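Local structure of arginase (Thermus thermophilus, 2EF5) at residues A140-G144 and F154-P159. The protein probably hydrolyses L-arginine to L-ornithine and urea, using a pair of manganese ions bound in each subunit. Residues are numbered along the deposited sequence; the frame is centred on the assembly and turned at random.
Sequences AVLSG and FRAVDP
Leu142 O receives two backbone N-H groups from segment 154-159, both in the loop after helix 148-154. Ala156 N donates to Leu142 O at 2.9 Å, almost straight at 174° and slightly tilted from the carbonyl plane; Val157 N, 3.0 Å from the same Leu142 O, is bent to 157° and lies further out of that plane. Two successive amides thus grip a carbonyl in the last turn of helix 138-142. A CA-H...O contact follows, Ser143 CA to Val157 O at 3.5 Å. The OG of Ser143 hydrogen-bonds to Leu139 O.

The helix closes in a Schellman motif, Gly144 taking positive phi while its N bonds back to Val141 O. The aliphatic part of Arg155 lies along the bare CA of Gly144, with Arg155 CD 3.5 Å from that CA.

Val141 CG1 meets Phe154 CB at 3.9 Å, the two side chains running side by side; Leu142 CD2 comes to 3.3 Å from Phe154 O, and Leu142 CB faces Val157 CG1 at 4.1 Å. Ser143 CB rests near Pro159 CG.

The contact joins helix 138-142 to the loop leading into strand 162-167 of the central parallel sheet, Leu142's side chain about 7 Å from that of manganese ligand His96. Helix 99-107 packs against Val141, Leu142, Phe154 and Ala156, while strand 113-117 meets Leu142 through Trp116 and Val157 through Val114.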
ATOM      1  N   ALA A 140     -13.406   0.930  28.335  1.00 24.91           N
ATOM      2  CA  ALA A 140     -12.092   0.396  28.680  1.00 25.14           C
ATOM      3  C   ALA A 140     -12.263  -0.396  29.971  1.00 24.50           C
ATOM      4  O   ALA A 140     -11.905  -1.568  30.042  1.00 26.03           O
ATOM      5  CB  ALA A 140     -11.098   1.527  28.880  1.00 23.81           C
ATOM      6  N   VAL A 141     -12.835   0.248  30.984  1.00 24.99           N
ATOM      7  CA  VAL A 141     -13.072  -0.394  32.273  1.00 25.18           C
ATOM      8  C   VAL A 141     -13.798  -1.726  32.087  1.00 25.95           C
ATOM      9  O   VAL A 141     -13.363  -2.759  32.599  1.00 25.68           O
ATOM     10  CB  VAL A 141     -13.924   0.511  33.196  1.00 24.28           C
ATOM     11  CG1 VAL A 141     -14.324  -0.247  34.453  1.00 25.17           C
ATOM     12  CG2 VAL A 141     -13.142   1.757  33.561  1.00 23.24           C
ATOM     13  N   LEU A 142     -14.910  -1.704  31.359  1.00 25.28           N
ATOM     14  CA  LEU A 142     -15.672  -2.923  31.120  1.00 25.15           C
ATOM     15  C   LEU A 142     -14.788  -3.987  30.488  1.00 25.50           C
ATOM     16  O   LEU A 142     -15.002  -5.183  30.691  1.00 25.34           O
ATOM     17  CB  LEU A 142     -16.863  -2.642  30.201  1.00 24.18           C
ATOM     18  CG  LEU A 142     -18.040  -1.903  30.841  1.00 25.06           C
ATOM     19  CD1 LEU A 142     -18.984  -1.402  29.754  1.00 25.05           C
ATOM     20  CD2 LEU A 142     -18.778  -2.840  31.802  1.00 23.25           C
ATOM     21  N   SER A 143     -13.798  -3.546  29.720  1.00 27.32           N
ATOM     22  CA  SER A 143     -12.880  -4.466  29.056  1.00 29.42           C
ATOM     23  C   SER A 143     -11.718  -4.868  29.961  1.00 31.37           C
ATOM     24  O   SER A 143     -10.830  -5.614  29.542  1.00 31.90           O
ATOM     25  CB  SER A 143     -12.334  -3.836  27.772  1.00 28.96           C
ATOM     26  OG  SER A 143     -13.371  -3.642  26.824  1.00 30.16           O
ATOM     27  N   GLY A 144     -11.731  -4.368  31.194  1.00 31.94           N
ATOM     28  CA  GLY A 144     -10.683  -4.699  32.145  1.00 34.98           C
ATOM     29  C   GLY A 144      -9.456  -3.807  32.148  1.00 35.44           C
ATOM     30  O   GLY A 144      -8.426  -4.185  32.699  1.00 37.15           O
ATOM     31  N   PHE A 154     -16.317  -3.814  37.845  1.00 30.15           N
ATOM     32  CA  PHE A 154     -17.049  -3.632  36.594  1.00 28.60           C
ATOM     33  C   PHE A 154     -16.520  -4.363  35.364  1.00 29.67           C
ATOM     34  O   PHE A 154     -17.181  -4.362  34.322  1.00 29.40           O
ATOM     35  CB  PHE A 154     -17.190  -2.142  36.281  1.00 26.46           C
ATOM     36  CG  PHE A 154     -17.879  -1.359  37.365  1.00 24.38           C
ATOM     37  CD1 PHE A 154     -19.098  -1.787  37.871  1.00 24.45           C
ATOM     38  CD2 PHE A 154     -17.295  -0.214  37.900  1.00 24.79           C
ATOM     39  CE1 PHE A 154     -19.725  -1.092  38.896  1.00 24.49           C
ATOM     40  CE2 PHE A 154     -17.913   0.490  38.925  1.00 22.68           C
ATOM     41  CZ  PHE A 154     -19.129   0.053  39.426  1.00 24.49           C
ATOM     42  N   ARG A 155     -15.347  -4.984  35.456  1.00 30.04           N
ATOM     43  CA  ARG A 155     -14.825  -5.715  34.302  1.00 32.80           C
ATOM     44  C   ARG A 155     -15.922  -6.720  33.967  1.00 32.72           C
ATOM     45  O   ARG A 155     -16.395  -7.436  34.852  1.00 31.95           O
ATOM     46  CB  ARG A 155     -13.522  -6.445  34.656  1.00 36.06           C
ATOM     47  CG  ARG A 155     -12.854  -7.142  33.470  1.00 41.49           C
ATOM     48  CD  ARG A 155     -11.457  -7.654  33.821  1.00 45.97           C
ATOM     49  NE  ARG A 155     -11.479  -8.735  34.806  1.00 51.85           N
ATOM     50  CZ  ARG A 155     -11.863  -9.981  34.546  1.00 55.50           C
ATOM     51  NH1 ARG A 155     -12.262 -10.313  33.326  1.00 56.45           N
ATOM     52  NH2 ARG A 155     -11.850 -10.896  35.510  1.00 56.53           N
ATOM     53  N   ALA A 156     -16.352  -6.776  32.711  1.00 32.10           N
ATOM     54  CA  ALA A 156     -17.423  -7.704  32.375  1.00 31.41           C
ATOM     55  C   ALA A 156     -17.469  -8.196  30.936  1.00 31.66           C
ATOM     56  O   ALA A 156     -18.330  -9.003  30.589  1.00 31.18           O
ATOM     57  CB  ALA A 156     -18.769  -7.086  32.750  1.00 30.68           C
ATOM     58  N   VAL A 157     -16.562  -7.727  30.092  1.00 30.06           N
ATOM     59  CA  VAL A 157     -16.573  -8.178  28.709  1.00 28.90           C
ATOM     60  C   VAL A 157     -15.171  -8.347  28.149  1.00 29.15           C
ATOM     61  O   VAL A 157     -14.252  -7.623  28.527  1.00 30.59           O
ATOM     62  CB  VAL A 157     -17.337  -7.192  27.801  1.00 27.73           C
ATOM     63  CG1 VAL A 157     -16.566  -5.890  27.686  1.00 24.23           C
ATOM     64  CG2 VAL A 157     -17.557  -7.805  26.420  1.00 27.79           C
ATOM     65  N   ASP A 158     -15.012  -9.315  27.255  1.00 28.57           N
ATOM     66  CA  ASP A 158     -13.725  -9.552  26.621  1.00 29.96           C
ATOM     67  C   ASP A 158     -13.658  -8.580  25.449  1.00 28.78           C
ATOM     68  O   ASP A 158     -14.615  -8.463  24.690  1.00 28.65           O
ATOM     69  CB  ASP A 158     -13.642 -10.990  26.105  1.00 32.71           C
ATOM     70  CG  ASP A 158     -12.270 -11.337  25.551  1.00 36.21           C
ATOM     71  OD1 ASP A 158     -11.782 -10.625  24.647  1.00 35.58           O
ATOM     72  OD2 ASP A 158     -11.675 -12.329  26.025  1.00 42.02           O
ATOM     73  N   PRO A 159     -12.530  -7.875  25.289  1.00 28.92           N
ATOM     74  CA  PRO A 159     -12.353  -6.911  24.197  1.00 29.63           C
ATOM     75  C   PRO A 159     -12.766  -7.464  22.838  1.00 31.16           C
ATOM     76  O   PRO A 159     -13.190  -6.716  21.956  1.00 30.88           O
ATOM     77  CB  PRO A 159     -10.858  -6.595  24.255  1.00 30.25           C
ATOM     78  CG  PRO A 159     -10.546  -6.730  25.708  1.00 28.55           C
ATOM     79  CD  PRO A 159     -11.300  -7.986  26.094  1.00 29.47           C
TER